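Local coordinates for LRR receptor-like serine/threonine-protein kinase RGI3 (Arabidopsis thaliana, PDB 5HZ0) that acts as a cell-surface receptor for RGF peptide hormones that maintain the root stem cell niche, its leucine-rich repeat ectodomain binding the peptide, at residues Leu208-Ile222 / Leu229-Val243. The protein carries 5 engineered substitutions. Numbering follows the deposited sequence.
Sequences LQNLYLYQNSISGSI and LKKLQSLLLWQNNLV
Tyr-214 and Trp-238 hold equivalent positions in successive leucine-rich repeats, and their rings form an offset stack: the Tyr-214 ring and the five-membered ring of Trp-238 have centroids 4.3 Å apart and planes at 9°. Followed outward, Tyr-214 CB makes a CH-pi contact 3.5 Å from the centroid of that five-membered ring, CG lies 3.3 Å from Trp-238 NE1, CD1 packs on Leu-236 CB, CE1 is 3.9 Å from Leu-236 CD1, CE2 3.4 Å from Trp-238 CZ2, and OH hydrogen-bonds to the bound peptide's backbone. Both first torsions set CG between backbone N and carbonyl carbon (chi1 65° and 66°), which turns the rings the same way. Beside them, parallel strands 210-212 and 234-236 are joined by Leu-236 N to Leu-211 O (2.8 Å). In the following turns, buried Asn-240 ND2 donates to Leu-213 O (3.0 Å), as Asn-216 ND2 does to Ile-189 O one repeat earlier, consistent with leucine-rich-repeat asparagine stacking. An alanine in place of Trp-238 would probably leave this face of Tyr-214 without its stacking partner and the peptide backbone without the NE1 hydrogen bond. Stacked rings whose Tyr-214 OH and Trp-238 NE1 each bond peptide backbone are consistent with main-chain recognition here, the asparagines probably steadying the turns.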
ATOM      1  N   LEU A 208     -17.145  -0.378 -26.212  1.00  3.39           N
ATOM      2  CA  LEU A 208     -16.506  -0.546 -24.911  1.00  3.39           C
ATOM      3  C   LEU A 208     -15.388   0.462 -24.664  1.00  3.10           C
ATOM      4  O   LEU A 208     -14.480   0.621 -25.469  1.00  2.71           O
ATOM      5  CB  LEU A 208     -15.987  -1.963 -24.711  1.00  3.26           C
ATOM      6  CG  LEU A 208     -15.644  -2.298 -23.260  1.00  6.07           C
ATOM      7  CD1 LEU A 208     -16.908  -2.162 -22.416  1.00  3.91           C
ATOM      8  CD2 LEU A 208     -15.079  -3.692 -23.194  1.00  3.21           C
ATOM      9  N   GLN A 209     -15.476   1.116 -23.517  1.00  3.31           N
ATOM     10  CA  GLN A 209     -14.587   2.190 -23.106  1.00  4.67           C
ATOM     11  C   GLN A 209     -13.782   1.751 -21.903  1.00  4.83           C
ATOM     12  O   GLN A 209     -12.563   1.958 -21.867  1.00  4.16           O
ATOM     13  CB  GLN A 209     -15.353   3.503 -22.839  1.00  3.43           C
ATOM     14  CG  GLN A 209     -16.044   4.044 -24.093  1.00 20.71           C
ATOM     15  CD  GLN A 209     -16.546   5.490 -23.977  1.00 19.48           C
ATOM     16  OE1 GLN A 209     -16.389   6.146 -22.944  1.00 15.75           O
ATOM     17  NE2 GLN A 209     -17.161   5.981 -25.052  1.00 17.45           N
ATOM     18  N   ASN A 210     -14.494   1.274 -20.876  1.00  3.45           N
ATOM     19  CA  ASN A 210     -13.892   0.896 -19.595  1.00  3.49           C
ATOM     20  C   ASN A 210     -14.152  -0.561 -19.180  1.00 11.18           C
ATOM     21  O   ASN A 210     -15.289  -0.960 -18.925  1.00 11.30           O
ATOM     22  CB  ASN A 210     -14.379   1.836 -18.475  1.00  6.34           C
ATOM     23  CG  ASN A 210     -14.350   3.298 -18.879  1.00  3.82           C
ATOM     24  OD1 ASN A 210     -13.286   3.872 -19.082  1.00  4.51           O
ATOM     25  ND2 ASN A 210     -15.527   3.901 -19.009  1.00  4.18           N
ATOM     26  N   LEU A 211     -13.093  -1.352 -19.100  1.00  7.26           N
ATOM     27  CA  LEU A 211     -13.221  -2.738 -18.676  1.00  4.69           C
ATOM     28  C   LEU A 211     -12.574  -2.940 -17.290  1.00 11.12           C
ATOM     29  O   LEU A 211     -11.360  -2.823 -17.153  1.00  3.08           O
ATOM     30  CB  LEU A 211     -12.596  -3.651 -19.731  1.00  4.31           C
ATOM     31  CG  LEU A 211     -12.665  -5.162 -19.461  1.00 14.43           C
ATOM     32  CD1 LEU A 211     -14.087  -5.590 -19.209  1.00  3.53           C
ATOM     33  CD2 LEU A 211     -12.071  -5.945 -20.626  1.00 11.55           C
ATOM     34  N   TYR A 212     -13.387  -3.158 -16.252  1.00  3.86           N
ATOM     35  CA  TYR A 212     -12.851  -3.373 -14.909  1.00  3.93           C
ATOM     36  C   TYR A 212     -13.242  -4.757 -14.449  1.00 15.44           C
ATOM     37  O   TYR A 212     -14.382  -4.976 -14.030  1.00  8.17           O
ATOM     38  CB  TYR A 212     -13.423  -2.362 -13.901  1.00 11.64           C
ATOM     39  CG  TYR A 212     -13.425  -0.897 -14.355  1.00 11.35           C
ATOM     40  CD1 TYR A 212     -12.435  -0.397 -15.199  1.00 13.07           C
ATOM     41  CD2 TYR A 212     -14.414  -0.025 -13.927  1.00 13.15           C
ATOM     42  CE1 TYR A 212     -12.443   0.914 -15.606  1.00 12.01           C
ATOM     43  CE2 TYR A 212     -14.432   1.291 -14.330  1.00 12.47           C
ATOM     44  CZ  TYR A 212     -13.444   1.754 -15.164  1.00 14.33           C
ATOM     45  OH  TYR A 212     -13.469   3.056 -15.565  1.00 15.01           O
ATOM     46  N   LEU A 213     -12.294  -5.683 -14.565  1.00 14.11           N
ATOM     47  CA  LEU A 213     -12.366  -7.042 -14.034  1.00  4.65           C
ATOM     48  C   LEU A 213     -11.437  -7.337 -12.857  1.00  7.78           C
ATOM     49  O   LEU A 213     -11.138  -8.499 -12.586  1.00  5.42           O
ATOM     50  CB  LEU A 213     -12.224  -8.063 -15.159  1.00  6.39           C
ATOM     51  CG  LEU A 213     -13.294  -7.809 -16.223  1.00  6.35           C
ATOM     52  CD1 LEU A 213     -13.118  -8.705 -17.428  1.00  3.53           C
ATOM     53  CD2 LEU A 213     -14.699  -7.968 -15.602  1.00  6.52           C
ATOM     54  N   TYR A 214     -10.844  -6.317 -12.257  1.00  8.74           N
ATOM     55  CA  TYR A 214      -9.809  -6.578 -11.250  1.00 11.47           C
ATOM     56  C   TYR A 214     -10.285  -7.320  -9.987  1.00 10.68           C
ATOM     57  O   TYR A 214     -11.483  -7.369  -9.681  1.00  8.46           O
ATOM     58  CB  TYR A 214      -9.045  -5.299 -10.892  1.00  7.76           C
ATOM     59  CG  TYR A 214      -9.858  -4.217 -10.212  1.00  5.16           C
ATOM     60  CD1 TYR A 214     -10.555  -3.267 -10.956  1.00  4.01           C
ATOM     61  CD2 TYR A 214      -9.896  -4.121  -8.835  1.00  4.42           C
ATOM     62  CE1 TYR A 214     -11.279  -2.266 -10.330  1.00  6.44           C
ATOM     63  CE2 TYR A 214     -10.611  -3.126  -8.207  1.00 15.70           C
ATOM     64  CZ  TYR A 214     -11.301  -2.204  -8.954  1.00  5.03           C
ATOM     65  OH  TYR A 214     -12.010  -1.227  -8.307  1.00  8.67           O
ATOM     66  N   GLN A 215      -9.334  -7.936  -9.284  1.00  8.11           N
ATOM     67  CA  GLN A 215      -9.623  -8.694  -8.059  1.00  4.56           C
ATOM     68  C   GLN A 215     -10.645  -9.824  -8.220  1.00  4.98           C
ATOM     69  O   GLN A 215     -11.622  -9.920  -7.491  1.00  5.69           O
ATOM     70  CB  GLN A 215     -10.015  -7.755  -6.928  1.00  5.12           C
ATOM     71  CG  GLN A 215      -8.850  -6.928  -6.447  1.00 13.02           C
ATOM     72  CD  GLN A 215      -9.185  -6.128  -5.227  1.00 11.66           C
ATOM     73  OE1 GLN A 215     -10.249  -5.516  -5.155  1.00 11.26           O
ATOM     74  NE2 GLN A 215      -8.284  -6.129  -4.250  1.00  5.33           N
ATOM     75  N   ASN A 216     -10.400 -10.680  -9.198  1.00  8.65           N
ATOM     76  CA  ASN A 216     -11.155 -11.908  -9.376  1.00  4.88           C
ATOM     77  C   ASN A 216     -10.122 -13.001  -9.538  1.00  9.50           C
ATOM     78  O   ASN A 216      -8.959 -12.803  -9.191  1.00  7.63           O
ATOM     79  CB  ASN A 216     -12.061 -11.856 -10.597  1.00 15.06           C
ATOM     80  CG  ASN A 216     -13.172 -10.848 -10.451  1.00 14.74           C
ATOM     81  OD1 ASN A 216     -14.153 -11.100  -9.758  1.00  8.12           O
ATOM     82  ND2 ASN A 216     -13.026  -9.692 -11.107  1.00  5.10           N
ATOM     83  N   SER A 217     -10.567 -14.181  -9.943  1.00  4.51           N
ATOM     84  CA  SER A 217      -9.683 -15.297 -10.267  1.00  4.06           C
ATOM     85  C   SER A 217      -9.463 -15.582 -11.746  1.00 16.53           C
ATOM     86  O   SER A 217      -9.027 -16.667 -12.101  1.00 26.46           O
ATOM     87  CB  SER A 217     -10.014 -16.539  -9.446  1.00  4.53           C
ATOM     88  OG  SER A 217      -9.808 -16.224  -8.083  1.00  7.39           O
ATOM     89  N   ILE A 218      -9.854 -14.649 -12.602  1.00 17.90           N
ATOM     90  CA  ILE A 218      -9.812 -14.856 -14.049  1.00 11.96           C
ATOM     91  C   ILE A 218      -8.484 -15.422 -14.517  1.00 10.36           C
ATOM     92  O   ILE A 218      -7.411 -14.991 -14.093  1.00  8.82           O
ATOM     93  CB  ILE A 218     -10.087 -13.540 -14.811  1.00  8.07           C
ATOM     94  CG1 ILE A 218     -11.529 -13.067 -14.566  1.00  8.77           C
ATOM     95  CG2 ILE A 218      -9.817 -13.699 -16.307  1.00  2.74           C
ATOM     96  CD1 ILE A 218     -11.826 -11.695 -15.168  1.00 14.60           C
ATOM     97  N   SER A 219      -8.575 -16.406 -15.396  1.00 10.56           N
ATOM     98  CA  SER A 219      -7.413 -17.178 -15.810  1.00 11.92           C
ATOM     99  C   SER A 219      -7.356 -17.099 -17.312  1.00 15.75           C
ATOM    100  O   SER A 219      -8.106 -16.342 -17.918  1.00 20.05           O
ATOM    101  CB  SER A 219      -7.572 -18.641 -15.389  1.00 11.55           C
ATOM    102  OG  SER A 219      -8.580 -19.271 -16.168  1.00 12.85           O
ATOM    103  N   GLY A 220      -6.480 -17.883 -17.924  1.00  2.00           N
ATOM    104  CA  GLY A 220      -6.314 -17.793 -19.361  1.00  2.57           C
ATOM    105  C   GLY A 220      -5.475 -16.564 -19.683  1.00 18.32           C
ATOM    106  O   GLY A 220      -4.835 -15.998 -18.796  1.00 22.49           O
ATOM    107  N   SER A 221      -5.477 -16.142 -20.941  1.00  2.00           N
ATOM    108  CA  SER A 221      -4.748 -14.950 -21.315  1.00  6.53           C
ATOM    109  C   SER A 221      -5.690 -13.803 -21.728  1.00 10.16           C
ATOM    110  O   SER A 221      -6.904 -13.993 -21.817  1.00  3.48           O
ATOM    111  CB  SER A 221      -3.804 -15.276 -22.466  1.00 10.19           C
ATOM    112  OG  SER A 221      -4.457 -16.068 -23.430  1.00 16.16           O
ATOM    113  N   ILE A 222      -5.106 -12.631 -21.986  1.00 14.25           N
ATOM    114  CA  ILE A 222      -5.852 -11.440 -22.407  1.00 13.70           C
ATOM    115  C   ILE A 222      -6.167 -11.573 -23.888  1.00  9.18           C
ATOM    116  O   ILE A 222      -5.259 -11.655 -24.719  1.00  6.51           O
ATOM    117  CB  ILE A 222      -5.052 -10.130 -22.138  1.00  2.00           C
ATOM    118  CG1 ILE A 222      -4.821  -9.965 -20.639  1.00  2.00           C
ATOM    119  CG2 ILE A 222      -5.814  -8.917 -22.660  1.00  2.00           C
ATOM    120  CD1 ILE A 222      -3.555  -9.256 -20.287  1.00  2.00           C
ATOM    121  N   LEU A 229     -11.006  -2.970 -30.132  1.00 11.04           N
ATOM    122  CA  LEU A 229     -11.952  -2.040 -29.529  1.00  6.55           C
ATOM    123  C   LEU A 229     -11.367  -0.614 -29.639  1.00  9.65           C
ATOM    124  O   LEU A 229     -10.490  -0.216 -28.856  1.00  2.00           O
ATOM    125  CB  LEU A 229     -12.175  -2.420 -28.057  1.00  2.00           C
ATOM    126  CG  LEU A 229     -12.744  -3.817 -27.744  1.00 12.76           C
ATOM    127  CD1 LEU A 229     -13.040  -4.003 -26.261  1.00 10.50           C
ATOM    128  CD2 LEU A 229     -13.980  -4.117 -28.548  1.00  2.14           C
ATOM    129  N   LYS A 230     -11.915   0.179 -30.556  1.00 11.22           N
ATOM    130  CA  LYS A 230     -11.303   1.466 -30.919  1.00 10.67           C
ATOM    131  C   LYS A 230     -11.602   2.599 -29.945  1.00 10.74           C
ATOM    132  O   LYS A 230     -10.878   3.589 -29.927  1.00  9.74           O
ATOM    133  CB  LYS A 230     -11.671   1.902 -32.345  1.00 11.23           C
ATOM    134  CG  LYS A 230     -11.347   0.885 -33.440  1.00 18.96           C
ATOM    135  CD  LYS A 230      -9.904   0.332 -33.363  1.00 28.55           C
ATOM    136  CE  LYS A 230      -9.667  -0.721 -34.465  1.00 31.78           C
ATOM    137  NZ  LYS A 230      -8.507  -1.632 -34.231  1.00 33.40           N
ATOM    138  N   LYS A 231     -12.654   2.452 -29.139  1.00  9.81           N
ATOM    139  CA  LYS A 231     -13.009   3.466 -28.149  1.00  9.92           C
ATOM    140  C   LYS A 231     -12.469   3.178 -26.748  1.00 11.30           C
ATOM    141  O   LYS A 231     -12.710   3.962 -25.829  1.00 18.85           O
ATOM    142  CB  LYS A 231     -14.530   3.660 -28.061  1.00 12.25           C
ATOM    143  CG  LYS A 231     -15.270   3.777 -29.381  1.00  7.27           C
ATOM    144  CD  LYS A 231     -14.939   5.046 -30.106  1.00 19.74           C
ATOM    145  CE  LYS A 231     -15.909   5.264 -31.263  1.00 28.99           C
ATOM    146  NZ  LYS A 231     -17.327   5.311 -30.788  1.00 32.37           N
ATOM    147  N   LEU A 232     -11.756   2.061 -26.582  1.00  7.88           N
ATOM    148  CA  LEU A 232     -11.237   1.640 -25.269  1.00  5.56           C
ATOM    149  C   LEU A 232     -10.383   2.704 -24.565  1.00  6.13           C
ATOM    150  O   LEU A 232      -9.450   3.252 -25.145  1.00  2.00           O
ATOM    151  CB  LEU A 232     -10.416   0.356 -25.419  1.00 12.74           C
ATOM    152  CG  LEU A 232     -10.005  -0.391 -24.143  1.00 11.46           C
ATOM    153  CD1 LEU A 232     -11.249  -0.822 -23.395  1.00  2.08           C
ATOM    154  CD2 LEU A 232      -9.115  -1.598 -24.464  1.00  2.00           C
ATOM    155  N   GLN A 233     -10.693   2.983 -23.310  1.00  2.03           N
ATOM    156  CA  GLN A 233      -9.985   4.024 -22.565  1.00 10.11           C
ATOM    157  C   GLN A 233      -9.249   3.446 -21.357  1.00 13.80           C
ATOM    158  O   GLN A 233      -8.056   3.679 -21.168  1.00 16.74           O
ATOM    159  CB  GLN A 233     -10.911   5.187 -22.164  1.00  2.34           C
ATOM    160  CG  GLN A 233     -11.780   5.680 -23.321  1.00  8.29           C
ATOM    161  CD  GLN A 233     -12.511   6.987 -23.031  1.00 15.32           C
ATOM    162  OE1 GLN A 233     -12.342   7.591 -21.976  1.00 16.33           O
ATOM    163  NE2 GLN A 233     -13.339   7.418 -23.975  1.00 14.23           N
ATOM    164  N   SER A 234      -9.982   2.778 -20.482  1.00  2.28           N
ATOM    165  CA  SER A 234      -9.349   2.235 -19.292  1.00  5.47           C
ATOM    166  C   SER A 234      -9.540   0.725 -19.190  1.00 11.69           C
ATOM    167  O   SER A 234     -10.642   0.190 -19.347  1.00 14.49           O
ATOM    168  CB  SER A 234      -9.846   2.945 -18.038  1.00  2.67           C
ATOM    169  OG  SER A 234     -11.248   2.821 -17.919  1.00  7.13           O
ATOM    170  N   LEU A 235      -8.438   0.036 -18.971  1.00  2.04           N
ATOM    171  CA  LEU A 235      -8.470  -1.403 -18.829  1.00 16.60           C
ATOM    172  C   LEU A 235      -7.904  -1.756 -17.435  1.00  9.84           C
ATOM    173  O   LEU A 235      -6.698  -1.654 -17.203  1.00  3.66           O
ATOM    174  CB  LEU A 235      -7.634  -1.999 -19.966  1.00  2.00           C
ATOM    175  CG  LEU A 235      -7.714  -3.478 -20.326  1.00 18.81           C
ATOM    176  CD1 LEU A 235      -9.132  -3.891 -20.676  1.00 19.40           C
ATOM    177  CD2 LEU A 235      -6.767  -3.792 -21.478  1.00 12.31           C
ATOM    178  N   LEU A 236      -8.765  -2.157 -16.503  1.00  5.74           N
ATOM    179  CA  LEU A 236      -8.250  -2.614 -15.207  1.00 11.00           C
ATOM    180  C   LEU A 236      -8.494  -4.105 -15.082  1.00 12.96           C
ATOM    181  O   LEU A 236      -9.606  -4.550 -14.766  1.00 13.76           O
ATOM    182  CB  LEU A 236      -8.931  -1.878 -14.040  1.00 12.44           C
ATOM    183  CG  LEU A 236      -8.734  -0.362 -13.934  1.00 15.40           C
ATOM    184  CD1 LEU A 236      -9.631   0.243 -12.857  1.00 16.18           C
ATOM    185  CD2 LEU A 236      -7.283  -0.028 -13.660  1.00 13.24           C
ATOM    186  N   LEU A 237      -7.428  -4.868 -15.187  1.00 14.31           N
ATOM    187  CA  LEU A 237      -7.426  -6.311 -15.098  1.00  8.61           C
ATOM    188  C   LEU A 237      -6.579  -6.824 -13.930  1.00 11.31           C
ATOM    189  O   LEU A 237      -6.267  -7.963 -13.845  1.00  2.12           O
ATOM    190  CB  LEU A 237      -6.957  -6.867 -16.451  1.00  3.23           C
ATOM    191  CG  LEU A 237      -7.687  -6.632 -17.767  1.00  2.00           C
ATOM    192  CD1 LEU A 237      -7.151  -7.483 -18.743  1.00  2.45           C
ATOM    193  CD2 LEU A 237      -9.126  -6.879 -17.696  1.00 13.93           C
ATOM    194  N   TRP A 238      -6.200  -5.938 -13.052  1.00  6.52           N
ATOM    195  CA  TRP A 238      -5.295  -6.253 -11.955  1.00 13.82           C
ATOM    196  C   TRP A 238      -5.789  -7.256 -10.878  1.00 12.03           C
ATOM    197  O   TRP A 238      -6.914  -7.217 -10.433  1.00 15.51           O
ATOM    198  CB  TRP A 238      -4.657  -4.985 -11.284  1.00  2.24           C
ATOM    199  CG  TRP A 238      -5.583  -4.061 -10.566  1.00  7.66           C
ATOM    200  CD1 TRP A 238      -6.318  -3.103 -11.122  1.00  8.86           C
ATOM    201  CD2 TRP A 238      -5.870  -4.012  -9.184  1.00  7.78           C
ATOM    202  NE1 TRP A 238      -7.031  -2.460 -10.215  1.00  8.92           N
ATOM    203  CE2 TRP A 238      -6.761  -2.976  -8.996  1.00  8.62           C
ATOM    204  CE3 TRP A 238      -5.442  -4.735  -8.072  1.00  6.72           C
ATOM    205  CZ2 TRP A 238      -7.271  -2.649  -7.760  1.00  7.21           C
ATOM    206  CZ3 TRP A 238      -5.908  -4.393  -6.864  1.00  3.50           C
ATOM    207  CH2 TRP A 238      -6.821  -3.363  -6.700  1.00  5.91           C
ATOM    208  N   GLN A 239      -4.848  -8.064 -10.414  1.00  6.63           N
ATOM    209  CA  GLN A 239      -5.062  -9.110  -9.432  1.00 12.92           C
ATOM    210  C   GLN A 239      -6.008 -10.271  -9.790  1.00  2.77           C
ATOM    211  O   GLN A 239      -7.026 -10.432  -9.263  1.00  5.78           O
ATOM    212  CB  GLN A 239      -5.425  -8.474  -8.120  1.00 13.36           C
ATOM    213  CG  GLN A 239      -5.404  -9.368  -7.016  1.00 21.23           C
ATOM    214  CD  GLN A 239      -5.535  -8.703  -5.722  1.00 22.75           C
ATOM    215  OE1 GLN A 239      -4.728  -7.885  -5.349  1.00 32.42           O
ATOM    216  NE2 GLN A 239      -6.522  -9.083  -4.997  1.00 11.49           N
ATOM    217  N   ASN A 240      -5.576 -10.998 -10.783  1.00  7.57           N
ATOM    218  CA  ASN A 240      -6.224 -12.127 -11.399  1.00  2.47           C
ATOM    219  C   ASN A 240      -5.165 -13.178 -11.668  1.00  4.61           C
ATOM    220  O   ASN A 240      -4.100 -13.040 -11.236  1.00 10.32           O
ATOM    221  CB  ASN A 240      -6.946 -11.678 -12.672  1.00  2.43           C
ATOM    222  CG  ASN A 240      -8.300 -11.136 -12.403  1.00  6.50           C
ATOM    223  OD1 ASN A 240      -9.128 -11.834 -12.047  1.00  4.11           O
ATOM    224  ND2 ASN A 240      -8.505  -9.887 -12.582  1.00  2.85           N
ATOM    225  N   ASN A 241      -5.493 -14.266 -12.337  1.00 12.11           N
ATOM    226  CA  ASN A 241      -4.565 -15.327 -12.732  1.00 18.85           C
ATOM    227  C   ASN A 241      -4.062 -15.273 -14.160  1.00 16.44           C
ATOM    228  O   ASN A 241      -3.624 -16.285 -14.693  1.00 19.55           O
ATOM    229  CB  ASN A 241      -5.076 -16.704 -12.318  1.00  2.00           C
ATOM    230  CG  ASN A 241      -5.307 -16.784 -10.831  1.00  5.91           C
ATOM    231  OD1 ASN A 241      -4.464 -16.363 -10.046  1.00  2.20           O
ATOM    232  ND2 ASN A 241      -6.473 -17.262 -10.435  1.00 14.55           N
ATOM    233  N   LEU A 242      -4.260 -14.133 -14.813  1.00 17.70           N
ATOM    234  CA  LEU A 242      -3.945 -13.989 -16.240  1.00 13.80           C
ATOM    235  C   LEU A 242      -2.539 -14.447 -16.632  1.00  8.31           C
ATOM    236  O   LEU A 242      -1.553 -14.221 -15.926  1.00  8.54           O
ATOM    237  CB  LEU A 242      -4.208 -12.565 -16.721  1.00 11.85           C
ATOM    238  CG  LEU A 242      -5.659 -12.078 -16.606  1.00 11.28           C
ATOM    239  CD1 LEU A 242      -5.727 -10.556 -16.713  1.00  2.00           C
ATOM    240  CD2 LEU A 242      -6.542 -12.738 -17.654  1.00  3.76           C
ATOM    241  N   VAL A 243      -2.481 -15.094 -17.786  1.00  4.46           N
ATOM    242  CA  VAL A 243      -1.331 -15.871 -18.231  1.00  8.94           C
ATOM    243  C   VAL A 243      -0.991 -15.445 -19.666  1.00  6.85           C
ATOM    244  O   VAL A 243      -1.781 -14.766 -20.292  1.00  7.82           O
ATOM    245  CB  VAL A 243      -1.694 -17.379 -18.114  1.00  4.78           C
ATOM    246  CG1 VAL A 243      -1.506 -18.140 -19.425  1.00  2.00           C
ATOM    247  CG2 VAL A 243      -0.972 -17.989 -16.941  1.00  2.00           C
TER